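SusD superfamily protein (PDB 3NQP) probably binds glycans at the outer membrane, as a SusD-family lipoprotein that would hand them to a partner transporter. Local coordinates at residues D331-A336 against D443-Q448; Y317-A322 against A336-S341; A437-K442 against G450-D455. One frame throughout, in Å; residues are numbered along the deposited sequence.

Interaction 1: D331-A336 against D443-Q448; sequences DTRKEA and DKEFIQ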
loop_
_atom_site.group_PDB
_atom_site.type_symbol
_atom_site.label_atom_id
_atom_site.label_comp_id
_atom_site.label_asym_id
_atom_site.label_seq_id
_atom_site.Cartn_x
_atom_site.Cartn_y
_atom_site.Cartn_z
ATOM N N ASP A 331 22.514 2.557 4.214
ATOM C CA ASP A 331 21.182 1.921 4.217
ATOM C C ASP A 331 21.023 1.247 2.840
ATOM O O ASP A 331 20.909 1.921 1.824
ATOM C CB ASP A 331 20.130 3.006 4.447
ATOM C CG ASP A 331 18.716 2.503 4.582
ATOM O OD1 ASP A 331 18.380 1.423 4.052
ATOM O OD2 ASP A 331 17.913 3.237 5.214
ATOM N N THR A 332 20.981 -0.087 2.829
ATOM C CA THR A 332 20.871 -0.876 1.584
ATOM C C THR A 332 19.556 -0.594 0.849
ATOM O O THR A 332 19.479 -0.818 -0.340
ATOM C CB THR A 332 20.945 -2.390 1.859
ATOM O OG1 THR A 332 19.834 -2.788 2.685
ATOM C CG2 THR A 332 22.264 -2.745 2.605
ATOM N N ARG A 333 18.537 -0.068 1.525
ATOM C CA ARG A 333 17.274 0.257 0.832
ATOM C C ARG A 333 17.473 1.371 -0.196
ATOM O O ARG A 333 16.684 1.499 -1.138
ATOM C CB ARG A 333 16.190 0.664 1.816
ATOM C CG ARG A 333 15.834 -0.422 2.830
ATOM C CD ARG A 333 14.841 0.063 3.842
ATOM N NE ARG A 333 15.454 1.003 4.766
ATOM C CZ ARG A 333 15.005 1.291 5.978
ATOM N NH1 ARG A 333 13.873 0.756 6.444
ATOM N NH2 ARG A 333 15.671 2.140 6.726
ATOM N N LYS A 334 18.490 2.197 0.005
ATOM C CA LYS A 334 18.707 3.373 -0.863
ATOM C C LYS A 334 18.884 2.952 -2.327
ATOM O O LYS A 334 18.076 3.319 -3.216
ATOM C CB LYS A 334 19.879 4.218 -0.347
ATOM C CG LYS A 334 20.080 5.541 -1.089
ATOM C CD LYS A 334 21.181 6.395 -0.402
ATOM C CE LYS A 334 21.325 7.784 -1.001
ATOM N NZ LYS A 334 21.952 8.737 -0.037
ATOM N N GLU A 335 19.927 2.177 -2.585
ATOM C CA GLU A 335 20.228 1.733 -3.955
ATOM C C GLU A 335 19.371 0.538 -4.367
ATOM O O GLU A 335 19.168 0.319 -5.546
ATOM C CB GLU A 335 21.742 1.458 -4.129
ATOM C CG GLU A 335 22.545 2.652 -3.871
ATOM C CD GLU A 335 22.235 3.783 -4.850
ATOM O OE1 GLU A 335 22.174 3.547 -6.109
ATOM O OE2 GLU A 335 22.086 4.913 -4.326
ATOM N N ALA A 336 18.786 -0.197 -3.419
ATOM C CA ALA A 336 17.807 -1.230 -3.797
ATOM C C ALA A 336 16.539 -0.571 -4.370
ATOM O O ALA A 336 15.902 -1.114 -5.271
ATOM C CB ALA A 336 17.456 -2.100 -2.613
ATOM N N ASP A 443 8.350 5.369 5.718
ATOM C CA ASP A 443 8.650 6.159 4.524
ATOM C C ASP A 443 9.811 5.568 3.747
ATOM O O ASP A 443 9.834 5.624 2.531
ATOM C CB ASP A 443 9.040 7.609 4.906
ATOM C CG ASP A 443 7.850 8.475 5.259
ATOM O OD1 ASP A 443 6.685 8.040 5.029
ATOM O OD2 ASP A 443 8.103 9.578 5.820
ATOM N N LYS A 444 10.806 5.073 4.468
ATOM C CA LYS A 444 11.949 4.405 3.870
ATOM C C LYS A 444 11.699 2.957 3.452
ATOM O O LYS A 444 12.215 2.507 2.402
ATOM C CB LYS A 444 13.117 4.430 4.813
ATOM C CG LYS A 444 13.755 5.773 4.996
ATOM C CD LYS A 444 14.820 5.647 6.091
ATOM C CE LYS A 444 15.300 7.007 6.489
ATOM N NZ LYS A 444 16.447 6.916 7.402
ATOM N N GLU A 445 10.947 2.222 4.285
ATOM C CA GLU A 445 10.772 0.775 4.115
ATOM C C GLU A 445 9.803 0.461 2.961
ATOM O O GLU A 445 9.976 -0.532 2.237
ATOM C CB GLU A 445 10.271 0.142 5.419
ATOM C CG GLU A 445 10.145 -1.371 5.478
ATOM C CD GLU A 445 11.491 -2.098 5.338
ATOM O OE1 GLU A 445 12.542 -1.492 5.587
ATOM O OE2 GLU A 445 11.478 -3.270 4.977
ATOM N N PHE A 446 8.794 1.306 2.808
ATOM C CA PHE A 446 7.630 1.003 1.975
ATOM C C PHE A 446 7.394 1.943 0.767
ATOM O O PHE A 446 6.270 2.167 0.328
ATOM C CB PHE A 446 6.400 0.992 2.851
ATOM C CG PHE A 446 6.415 -0.040 3.883
ATOM C CD1 PHE A 446 6.416 -1.389 3.537
ATOM C CD2 PHE A 446 6.434 0.298 5.237
ATOM C CE1 PHE A 446 6.457 -2.357 4.515
ATOM C CE2 PHE A 446 6.454 -0.685 6.203
ATOM C CZ PHE A 446 6.474 -2.012 5.833
ATOM N N ILE A 447 8.470 2.455 0.218
ATOM C CA ILE A 447 8.419 3.163 -1.063
ATOM C C ILE A 447 7.758 2.257 -2.103
ATOM O O ILE A 447 8.175 1.121 -2.308
ATOM C CB ILE A 447 9.828 3.630 -1.508
ATOM C CG1 ILE A 447 10.292 4.793 -0.600
ATOM C CG2 ILE A 447 9.809 4.111 -2.991
ATOM C CD1 ILE A 447 11.684 5.282 -0.838
ATOM N N GLN A 448 6.686 2.772 -2.709
ATOM C CA GLN A 448 5.981 2.114 -3.774
ATOM C C GLN A 448 5.153 0.924 -3.266
ATOM O O GLN A 448 4.827 0.056 -4.039
ATOM C CB GLN A 448 6.936 1.672 -4.889
ATOM C CG GLN A 448 6.275 1.578 -6.242
ATOM C CD GLN A 448 7.209 1.059 -7.297
ATOM O OE1 GLN A 448 7.650 -0.088 -7.233
ATOM N NE2 GLN A 448 7.482 1.894 -8.312
HETATM O O HOH W 1 18.785 5.472 6.092
#

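Interaction 2: Y317-A322 against A336-S341; sequences YEYNKA and ATFIAS. With EDO (1,2-ethanediol), chain E.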
loop_
_atom_site.group_PDB
_atom_site.type_symbol
_atom_site.label_atom_id
_atom_site.label_comp_id
_atom_site.label_asym_id
_atom_site.label_seq_id
_atom_site.Cartn_x
_atom_site.Cartn_y
_atom_site.Cartn_z
ATOM N N TYR A 317 5.868 9.005 -13.086
ATOM C CA TYR A 317 5.741 9.089 -11.638
ATOM C C TYR A 317 7.166 9.212 -11.105
ATOM O O TYR A 317 8.045 8.406 -11.497
ATOM C CB TYR A 317 5.097 7.802 -11.015
ATOM C CG TYR A 317 3.679 7.584 -11.479
ATOM C CD1 TYR A 317 3.421 6.904 -12.663
ATOM C CD2 TYR A 317 2.604 8.110 -10.789
ATOM C CE1 TYR A 317 2.144 6.745 -13.148
ATOM C CE2 TYR A 317 1.323 7.945 -11.259
ATOM C CZ TYR A 317 1.088 7.247 -12.434
ATOM O OH TYR A 317 -0.179 7.111 -12.936
ATOM N N GLU A 318 7.415 10.210 -10.266
ATOM C CA GLU A 318 8.752 10.445 -9.730
ATOM C C GLU A 318 8.727 11.036 -8.329
ATOM O O GLU A 318 8.129 12.078 -8.091
ATOM C CB GLU A 318 9.556 11.425 -10.587
ATOM C CG GLU A 318 11.105 11.535 -10.180
ATOM C CD GLU A 318 11.868 12.486 -11.107
ATOM O OE1 GLU A 318 11.247 13.010 -12.050
ATOM O OE2 GLU A 318 13.102 12.649 -10.923
ATOM N N TYR A 319 9.488 10.426 -7.435
ATOM C CA TYR A 319 9.632 10.974 -6.098
ATOM C C TYR A 319 10.509 12.194 -6.092
ATOM O O TYR A 319 11.521 12.268 -6.805
ATOM C CB TYR A 319 10.204 9.942 -5.150
ATOM C CG TYR A 319 9.242 8.819 -4.881
ATOM C CD1 TYR A 319 8.262 8.950 -3.919
ATOM C CD2 TYR A 319 9.305 7.640 -5.598
ATOM C CE1 TYR A 319 7.335 7.921 -3.683
ATOM C CE2 TYR A 319 8.392 6.568 -5.336
ATOM C CZ TYR A 319 7.406 6.759 -4.384
ATOM O OH TYR A 319 6.486 5.773 -4.113
ATOM N N ASN A 320 10.144 13.154 -5.245
ATOM C CA ASN A 320 10.997 14.318 -4.992
ATOM C C ASN A 320 12.335 13.736 -4.568
ATOM O O ASN A 320 12.379 12.745 -3.836
ATOM C CB ASN A 320 10.390 15.103 -3.844
ATOM C CG ASN A 320 11.091 16.380 -3.562
ATOM O OD1 ASN A 320 12.236 16.385 -3.092
ATOM N ND2 ASN A 320 10.405 17.504 -3.825
ATOM N N LYS A 321 13.419 14.344 -5.007
ATOM C CA LYS A 321 14.744 13.769 -4.768
ATOM C C LYS A 321 15.166 13.734 -3.280
ATOM O O LYS A 321 16.073 12.988 -2.897
ATOM C CB LYS A 321 15.775 14.549 -5.585
ATOM C CG LYS A 321 16.020 15.979 -5.120
ATOM C CD LYS A 321 17.137 16.667 -5.964
ATOM C CE LYS A 321 16.543 17.136 -7.343
ATOM N NZ LYS A 321 17.541 17.833 -8.198
ATOM N N ALA A 322 14.521 14.547 -2.460
ATOM C CA ALA A 322 14.668 14.460 -0.999
ATOM C C ALA A 322 14.285 13.101 -0.429
ATOM O O ALA A 322 14.764 12.727 0.650
ATOM C CB ALA A 322 13.864 15.576 -0.292
ATOM N N ALA A 336 18.786 -0.197 -3.419
ATOM C CA ALA A 336 17.807 -1.230 -3.797
ATOM C C ALA A 336 16.539 -0.571 -4.370
ATOM O O ALA A 336 15.902 -1.114 -5.271
ATOM C CB ALA A 336 17.456 -2.100 -2.613
ATOM N N THR A 337 16.169 0.593 -3.843
ATOM C CA THR A 337 14.934 1.205 -4.235
ATOM C C THR A 337 15.141 2.086 -5.461
ATOM O O THR A 337 14.277 2.116 -6.351
ATOM C CB THR A 337 14.300 2.042 -3.047
ATOM O OG1 THR A 337 14.123 1.198 -1.872
ATOM C CG2 THR A 337 12.965 2.683 -3.499
ATOM N N PHE A 338 16.262 2.816 -5.488
ATOM C CA PHE A 338 16.497 3.843 -6.437
ATOM C C PHE A 338 17.838 3.710 -7.176
ATOM O O PHE A 338 18.810 3.175 -6.646
ATOM C CB PHE A 338 16.582 5.178 -5.730
ATOM C CG PHE A 338 15.292 5.696 -5.181
ATOM C CD1 PHE A 338 14.305 6.185 -6.012
ATOM C CD2 PHE A 338 15.129 5.818 -3.819
ATOM C CE1 PHE A 338 13.145 6.742 -5.476
ATOM C CE2 PHE A 338 13.924 6.353 -3.289
ATOM C CZ PHE A 338 12.989 6.832 -4.129
ATOM N N ILE A 339 17.870 4.235 -8.404
ATOM C CA ILE A 339 19.113 4.637 -9.052
ATOM C C ILE A 339 19.015 6.136 -9.275
ATOM O O ILE A 339 17.949 6.662 -9.585
ATOM C CB ILE A 339 19.407 3.898 -10.413
ATOM C CG1 ILE A 339 20.846 4.206 -10.896
ATOM C CG2 ILE A 339 18.314 4.214 -11.483
ATOM C CD1 ILE A 339 21.337 3.347 -12.162
ATOM N N ALA A 340 20.133 6.845 -9.101
ATOM C CA ALA A 340 20.135 8.302 -9.262
ATOM C C ALA A 340 20.743 8.684 -10.621
ATOM O O ALA A 340 21.668 8.026 -11.126
ATOM C CB ALA A 340 20.934 8.938 -8.115
ATOM N N SER A 341 20.239 9.767 -11.201
ATOM C CA SER A 341 20.851 10.350 -12.392
ATOM C C SER A 341 21.343 11.740 -12.016
ATOM O O SER A 341 20.704 12.456 -11.228
ATOM C CB SER A 341 19.870 10.380 -13.580
ATOM O OG SER A 341 18.688 11.140 -13.328
HETATM C C1 EDO E . 17.825 20.122 -10.800
HETATM O O1 EDO E . 18.790 19.447 -9.995
HETATM C C2 EDO E . 16.898 19.163 -11.558
HETATM O O2 EDO E . 15.953 18.502 -10.699
#

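Interaction 3: A437-K442 against G450-D455; sequences AILHEK and GQRWWD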
loop_
_atom_site.group_PDB
_atom_site.type_symbol
_atom_site.label_atom_id
_atom_site.label_comp_id
_atom_site.label_asym_id
_atom_site.label_seq_id
_atom_site.Cartn_x
_atom_site.Cartn_y
_atom_site.Cartn_z
ATOM N N ALA A 437 9.347 8.894 14.112
ATOM C CA ALA A 437 10.334 7.850 13.855
ATOM C C ALA A 437 9.687 6.647 13.141
ATOM O O ALA A 437 10.308 6.048 12.253
ATOM C CB ALA A 437 11.047 7.425 15.171
ATOM N N ILE A 438 8.450 6.321 13.497
ATOM C CA ILE A 438 7.736 5.168 12.923
ATOM C C ILE A 438 7.334 5.562 11.501
ATOM O O ILE A 438 7.587 4.817 10.554
ATOM C CB ILE A 438 6.504 4.739 13.756
ATOM C CG1 ILE A 438 6.915 4.123 15.113
ATOM C CG2 ILE A 438 5.610 3.719 12.965
ATOM C CD1 ILE A 438 5.686 4.095 16.150
ATOM N N LEU A 439 6.781 6.764 11.341
ATOM C CA LEU A 439 6.436 7.261 9.995
ATOM C C LEU A 439 7.644 7.257 9.089
ATOM O O LEU A 439 7.580 6.797 7.963
ATOM C CB LEU A 439 5.817 8.674 10.041
ATOM C CG LEU A 439 5.647 9.458 8.702
ATOM C CD1 LEU A 439 4.557 8.874 7.896
ATOM C CD2 LEU A 439 5.377 10.968 8.991
ATOM N N HIS A 440 8.759 7.778 9.585
ATOM C CA HIS A 440 9.927 7.955 8.722
ATOM C C HIS A 440 10.580 6.609 8.397
ATOM O O HIS A 440 11.170 6.476 7.365
ATOM C CB HIS A 440 10.924 8.942 9.325
ATOM C CG HIS A 440 10.438 10.366 9.336
ATOM N ND1 HIS A 440 10.897 11.307 10.242
ATOM C CD2 HIS A 440 9.502 10.995 8.580
ATOM C CE1 HIS A 440 10.274 12.455 10.019
ATOM N NE2 HIS A 440 9.433 12.297 9.014
ATOM N N GLU A 441 10.410 5.610 9.272
ATOM C CA GLU A 441 10.842 4.258 8.951
ATOM C C GLU A 441 9.933 3.609 7.901
ATOM O O GLU A 441 10.402 2.943 7.012
ATOM C CB GLU A 441 10.923 3.403 10.226
ATOM C CG GLU A 441 11.944 2.254 10.116
ATOM C CD GLU A 441 13.340 2.717 9.845
ATOM O OE1 GLU A 441 13.741 3.754 10.412
ATOM O OE2 GLU A 441 14.008 2.065 9.029
ATOM N N LYS A 442 8.620 3.778 8.033
ATOM C CA LYS A 442 7.684 3.374 6.971
ATOM C C LYS A 442 7.978 4.094 5.647
ATOM O O LYS A 442 7.884 3.487 4.593
ATOM C CB LYS A 442 6.237 3.623 7.400
ATOM C CG LYS A 442 5.755 2.609 8.427
ATOM C CD LYS A 442 4.207 2.585 8.610
ATOM C CE LYS A 442 3.553 1.862 7.417
ATOM N NZ LYS A 442 2.048 1.737 7.612
ATOM N N GLY A 450 2.464 1.652 -0.877
ATOM C CA GLY A 450 1.091 2.103 -0.647
ATOM C C GLY A 450 0.712 2.454 0.789
ATOM O O GLY A 450 -0.443 2.265 1.194
ATOM N N GLN A 451 1.668 2.947 1.567
ATOM C CA GLN A 451 1.381 3.275 2.948
ATOM C C GLN A 451 1.237 4.773 3.321
ATOM O O GLN A 451 0.466 5.123 4.255
ATOM C CB GLN A 451 2.454 2.677 3.837
ATOM C CG GLN A 451 2.605 1.152 3.731
ATOM C CD GLN A 451 1.380 0.417 4.164
ATOM O OE1 GLN A 451 0.929 0.526 5.312
ATOM N NE2 GLN A 451 0.786 -0.326 3.225
ATOM N N ARG A 452 2.002 5.635 2.663
ATOM C CA ARG A 452 2.179 6.968 3.215
ATOM C C ARG A 452 0.890 7.785 3.355
ATOM O O ARG A 452 0.693 8.482 4.373
ATOM C CB ARG A 452 3.225 7.799 2.474
ATOM C CG ARG A 452 3.570 9.063 3.293
ATOM C CD ARG A 452 4.834 9.778 2.792
ATOM N NE ARG A 452 5.584 10.282 3.926
ATOM C CZ ARG A 452 5.560 11.513 4.414
ATOM N NH1 ARG A 452 4.908 12.503 3.810
ATOM N NH2 ARG A 452 6.288 11.769 5.487
ATOM N N TRP A 453 0.005 7.703 2.385
ATOM C CA TRP A 453 -1.253 8.482 2.503
ATOM C C TRP A 453 -1.986 7.998 3.736
ATOM O O TRP A 453 -2.505 8.797 4.516
ATOM C CB TRP A 453 -2.152 8.351 1.254
ATOM C CG TRP A 453 -3.544 9.031 1.434
ATOM C CD1 TRP A 453 -4.728 8.437 1.341
ATOM C CD2 TRP A 453 -3.794 10.403 1.775
ATOM N NE1 TRP A 453 -5.749 9.335 1.612
ATOM C CE2 TRP A 453 -5.192 10.560 1.856
ATOM C CE3 TRP A 453 -2.977 11.515 1.987
ATOM C CZ2 TRP A 453 -5.777 11.760 2.161
ATOM C CZ3 TRP A 453 -3.567 12.712 2.295
ATOM C CH2 TRP A 453 -4.956 12.825 2.363
ATOM N N TRP A 454 -2.033 6.669 3.911
ATOM C CA TRP A 454 -2.744 6.106 5.073
ATOM C C TRP A 454 -2.069 6.525 6.401
ATOM O O TRP A 454 -2.739 6.945 7.364
ATOM C CB TRP A 454 -2.896 4.591 4.939
ATOM C CG TRP A 454 -3.595 4.143 3.661
ATOM C CD1 TRP A 454 -3.254 3.094 2.867
ATOM C CD2 TRP A 454 -4.800 4.684 3.112
ATOM N NE1 TRP A 454 -4.165 2.973 1.828
ATOM C CE2 TRP A 454 -5.115 3.943 1.969
ATOM C CE3 TRP A 454 -5.642 5.730 3.482
ATOM C CZ2 TRP A 454 -6.224 4.221 1.188
ATOM C CZ3 TRP A 454 -6.748 6.010 2.682
ATOM C CH2 TRP A 454 -7.013 5.259 1.562
ATOM N N ASP A 455 -0.750 6.446 6.426
ATOM C CA ASP A 455 0.039 6.872 7.596
ATOM C C ASP A 455 -0.234 8.334 7.990
ATOM O O ASP A 455 -0.347 8.619 9.185
ATOM C CB ASP A 455 1.532 6.659 7.330
ATOM C CG ASP A 455 1.900 5.185 7.164
ATOM O OD1 ASP A 455 1.135 4.295 7.577
ATOM O OD2 ASP A 455 2.975 4.900 6.582
HETATM O O HOH W 2 7.565 13.808 7.601
#

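Interaction 1: D331-A336 against D443-Q448
Arg-333, in the first turn of helix 333-337, faces Glu-445 at the C-terminal end of helix 431-445, and their CA atoms, 7.3 Å apart, mark the nearest approach of the two backbones. What joins these parts of the SusD-family region is a salt-bridge network of Asp-331, Arg-333 and Glu-445, an example of how one buried arginine can tie a short helix to a long one. Asp-331 does two jobs. Its OD1 accepts from Arg-333 N, a capping bond at the turn that leads into the short helix, and its carboxylate also takes the arginine side-on, with Arg-333 NE to Asp-331 OD1 at 3.0 Å and Arg-333 NH2 to Asp-331 OD2 at 2.9 Å. The second of these bonds is fairly straight, at 163°, and lies close to the guanidinium plane. The bend of the arginine chain at chi3 (-72°) turns the guanidinium so that its edge serves both carboxylates. Arg-333 NH1 donates to Glu-445 OE1 at 2.7 Å, nearly in line with the C-O bond of the acceptor, although the two flat groups are turned 56° from each other. Arg-333 NH2 has a further salt bridge to Glu-441, while the other oxygen of Glu-445 is held by Arg-381 and Arg-412. Charge is thus shared among several partners, which probably keeps the Asp-331 and Glu-445 carboxylates ionised despite their burial. Lys-444 contributes mainly carbon: its CB sits 3.8 Å above the guanidinium plane, over the centre of one face, and its CD lies beside Arg-333 NH2. From there the extended chain carries its ammonium past the Asp-331 carboxylate without direct contact. A water bridges that gap, donating to Asp-331 OD2 at 2.6 Å and accepting from Lys-444 NZ at 3.0 Å.

Interaction 2: Y317-A322 against A336-S341
Where helix 333-337 gives way to strand 338-344, which pairs antiparallel with strand 351-358, Phe-338 reaches across to Tyr-319 in the loop just ahead of helix 321-325. The contact illustrates how a single aromatic pair can join a helix-strand junction to the approach to another helix. Phe-338 is the first residue to leave helical geometry, and its ring comes forward with CE1 and CZ leading. Tyr-319 CD2 meets that edge close to the phenylalanine plane, 3.9 Å from Phe-338 CE1 and 4.0 Å from Phe-338 CZ. The planes stand 86° apart, and the ring centroids are 6.0 Å from each other. In both residues CG lies anti to the carbonyl carbon (chi1 -69° for Tyr-319, -71° for Phe-338), which sends both rings toward each other between the backbones. Thr-337 CG2 rests over the rim of one face of the Phe-338 ring, 3.7 Å above it. Val-323 and residues of strand 351-358 also pack on this phenylalanine, and Phe-54 meets the Tyr-319 ring. Beyond the tyrosine, Asn-320 caps helix 321-325: its OD1 accepts from Ala-322 N at 3.0 Å, through a lone pair in the carbonyl plane. Lys-321 turns to another side, where its NZ donates to O2 of a 1,2-ethanediol, probably carried over from crystallisation, and to the backbone oxygen of Leu-353. Across the interface itself the chemistry is apolar and rests on shape and dispersion, while the tyrosine hydroxyl, hydrogen-bonded to Glu-48, implies that this buried ring is fixed at its polar end by a different part of the chain.

Interaction 3: A437-K442 against G450-D455
Polar contacts centre on Lys-442, whose ammonium lies between Asp-455 and Gln-451 as helix 431-445 packs beside helix 452-458, the next helix in the chain. Lys-442 NZ forms a salt bridge with Asp-455 OD1 at 2.7 Å, on the syn lone pair, and donates to Gln-451 OE1 at 2.8 Å, in the carbonyl plane. A bend at chi3 (76°) carries the end of the lysine obliquely across the aspartate carboxylate, with Lys-442 CE 3.2 Å from Asp-455 OD2. The bend of Gln-451 at chi2 turns its amide back to the ammonium, and its CB and CG lie against the end of the lysine.

Leu-439 brings the carbon contacts: CD1 packs on Asp-455 CB at 3.8 Å and CD2 lies 3.7 Å from Arg-452 NH2. The guanidinium is anchored chiefly by Asp-443, through NE.

Water supplies the third kind of link, lying at the ring edge of His-440 and bonded to its NE2, with a weak bond from Arg-452 NH2. Asp-455 supplies the counter-charge for the buried Lys-442, but its OD1 is shared with Arg-458; while Trp-384 and Leu-387 of helix 382-396 pack on the lysine, two cations on one carboxylate probably keep it ionised.

All three contacts lie within the SusD-family region of one chain. Interactions 1 and 3 share helix 431-445, with centres about 12 Å apart, and are joined directly by the Asp-443 to Arg-452 and Glu-441 to Arg-333 salt bridges. Interactions 1 and 2, whose centres are about 10 Å apart, share helix 333-337 and meet through Ile-447, which packs on Thr-337, Phe-338 and Tyr-319. Interactions 2 and 3 do not touch, their centres being about 17 Å apart. Along the chain, interaction 2 closes before interaction 3 opens, whereas interaction 1 crosses both. It therefore connects the helix-strand junction to the helical pair, so the salt-bridge network and the aromatic contact brace one continuous part of the fold.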